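Local structure of extracellular ligand-binding receptor (4F06) at residues I198-P203 with G231-E236. The protein probably serves as the solute-binding component of an ABC transporter, capturing lignin-derived benzoate compounds such as p-hydroxybenzoic acid for uptake. Numbering follows the deposited sequence.
Sequences IFTFLP and GDVVTE. With PHB (p-hydroxybenzoic acid), chain B.
Phe201 and Asp232 meet where two adjacent parallel strands of a periplasmic binding protein, of the leucine-binding family, run out into the loops that line the ligand cleft. The pair is a worked example of how such folds build a binding site from the carboxy-terminal ends of their strands. The aromatic ring presents its edge: CE1 of Phe201 lies 3.7 Å from CG of Asp232, near the ring plane, and the carboxylate plane stands almost perpendicular to the ring, at 88°. That same edge reaches the ligand, with Phe201 CE1 3.6 Å from PHB C3. Phe201 has CG anti to its own nitrogen (chi1 161°), which carries the ring forward along the strand direction into the cleft. An alanine in place of Phe201 is likely to leave a gap beside the carboxylate and the ligand ring, both of which would lose the edge contact. Asp232 is also fixed by polar partners: OD2 bonds to Thr230 OG1, while Tyr253 OH shares OD1 with the ligand phenol. Farther from the ligand, Val233 rests its CG2 on the strand backbone, 3.8 Å from Thr200 O and 3.9 Å from Leu202 N. The methyl CG2 of Thr200 meets CG2 of Val233, the side chains crossing at about a right angle, while Thr200 OG1 hydrogen-bonds to Ala145 O. Val212 of helix 206-217 also touches Val233. Pro203, in the loop just past the strand, sets CB obliquely beside the ligand ring, 3.5 Å from PHB C5, and the phenol donates its hydrogen from O4 to Asp232 OD1 over 2.7 Å.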
# COMPACT_ATOMS: atom_id res chain seq x y z
N ILE A 198 -16.73 -10.80 8.06
CA ILE A 198 -15.47 -11.28 7.45
C ILE A 198 -14.45 -10.18 7.58
O ILE A 198 -14.79 -9.00 7.40
CB ILE A 198 -15.73 -11.51 5.94
CG1 ILE A 198 -16.70 -12.67 5.72
CG2 ILE A 198 -14.43 -11.80 5.20
CD1 ILE A 198 -17.31 -12.65 4.33
N PHE A 199 -13.21 -10.57 7.88
CA PHE A 199 -12.07 -9.67 7.69
C PHE A 199 -11.20 -10.25 6.59
O PHE A 199 -10.86 -11.43 6.65
CB PHE A 199 -11.23 -9.51 8.96
CG PHE A 199 -9.95 -8.77 8.68
CD1 PHE A 199 -9.98 -7.39 8.37
CD2 PHE A 199 -8.74 -9.45 8.65
CE1 PHE A 199 -8.81 -6.71 8.04
CE2 PHE A 199 -7.57 -8.77 8.33
CZ PHE A 199 -7.60 -7.40 8.04
N THR A 200 -10.86 -9.43 5.59
CA THR A 200 -10.07 -9.92 4.47
C THR A 200 -9.00 -8.97 4.01
O THR A 200 -9.11 -7.74 4.08
CB THR A 200 -11.01 -10.32 3.30
OG1 THR A 200 -10.29 -11.05 2.29
CG2 THR A 200 -11.59 -9.10 2.66
N PHE A 201 -7.93 -9.59 3.50
CA PHE A 201 -6.93 -8.94 2.68
C PHE A 201 -6.57 -9.86 1.51
O PHE A 201 -6.34 -11.07 1.74
CB PHE A 201 -5.61 -8.70 3.46
CG PHE A 201 -4.44 -8.45 2.53
CD1 PHE A 201 -4.24 -7.22 1.88
CD2 PHE A 201 -3.54 -9.50 2.25
CE1 PHE A 201 -3.23 -7.02 0.98
CE2 PHE A 201 -2.50 -9.30 1.34
CZ PHE A 201 -2.34 -8.07 0.70
N LEU A 202 -6.51 -9.29 0.31
CA LEU A 202 -5.83 -9.90 -0.83
C LEU A 202 -5.11 -8.72 -1.49
O LEU A 202 -5.53 -7.57 -1.35
CB LEU A 202 -6.81 -10.53 -1.83
CG LEU A 202 -7.91 -11.45 -1.26
CD1 LEU A 202 -9.15 -10.66 -0.86
CD2 LEU A 202 -8.27 -12.49 -2.29
N PRO A 203 -4.05 -8.94 -2.28
CA PRO A 203 -3.37 -7.82 -2.95
C PRO A 203 -4.33 -7.18 -3.95
O PRO A 203 -5.08 -7.86 -4.68
CB PRO A 203 -2.19 -8.50 -3.68
CG PRO A 203 -2.62 -9.94 -3.81
CD PRO A 203 -3.43 -10.25 -2.56
N GLY A 231 -7.96 -1.43 2.89
CA GLY A 231 -8.33 -0.69 1.66
C GLY A 231 -7.79 -1.31 0.38
O GLY A 231 -8.26 -0.97 -0.70
N ASP A 232 -6.86 -2.25 0.49
CA ASP A 232 -6.40 -3.02 -0.67
C ASP A 232 -7.56 -3.65 -1.42
O ASP A 232 -7.46 -3.89 -2.63
CB ASP A 232 -5.48 -4.14 -0.17
CG ASP A 232 -4.38 -3.56 0.68
OD1 ASP A 232 -3.39 -3.06 0.13
OD2 ASP A 232 -4.56 -3.54 1.92
N VAL A 233 -8.63 -3.95 -0.70
CA VAL A 233 -9.72 -4.76 -1.26
C VAL A 233 -10.75 -3.92 -2.03
O VAL A 233 -11.55 -4.48 -2.78
CB VAL A 233 -10.33 -5.61 -0.12
CG1 VAL A 233 -11.49 -6.46 -0.63
CG2 VAL A 233 -9.25 -6.47 0.55
N VAL A 234 -10.70 -2.58 -1.87
CA VAL A 234 -11.69 -1.68 -2.45
C VAL A 234 -11.03 -0.48 -3.08
O VAL A 234 -11.51 0.64 -3.02
CB VAL A 234 -12.77 -1.27 -1.44
CG1 VAL A 234 -13.70 -2.45 -1.14
CG2 VAL A 234 -12.14 -0.74 -0.16
N THR A 235 -9.93 -0.69 -3.79
CA THR A 235 -9.26 0.41 -4.47
C THR A 235 -10.19 1.10 -5.45
O THR A 235 -11.03 0.49 -6.12
CB THR A 235 -7.94 0.05 -5.13
OG1 THR A 235 -8.15 -0.92 -6.14
CG2 THR A 235 -6.95 -0.47 -4.08
N GLU A 236 -10.05 2.44 -5.54
CA GLU A 236 -11.02 3.26 -6.23
C GLU A 236 -11.29 2.82 -7.67
O GLU A 236 -12.45 2.84 -8.09
CB GLU A 236 -10.66 4.75 -6.11
CG GLU A 236 -10.97 5.32 -4.73
CD GLU A 236 -9.85 5.12 -3.72
OE1 GLU A 236 -8.81 4.40 -3.99
OE2 GLU A 236 -9.99 5.68 -2.63
C1' PHB B . 2.40 -6.91 -0.80
O1' PHB B . 3.04 -6.54 0.19
O2' PHB B . 2.74 -7.92 -1.50
C1 PHB B . 1.14 -6.17 -1.13
C2 PHB B . 0.44 -5.47 -0.13
C3 PHB B . -0.73 -4.82 -0.43
C4 PHB B . -1.26 -4.89 -1.70
C5 PHB B . -0.60 -5.57 -2.69
C6 PHB B . 0.60 -6.23 -2.42
O4 PHB B . -2.44 -4.32 -2.02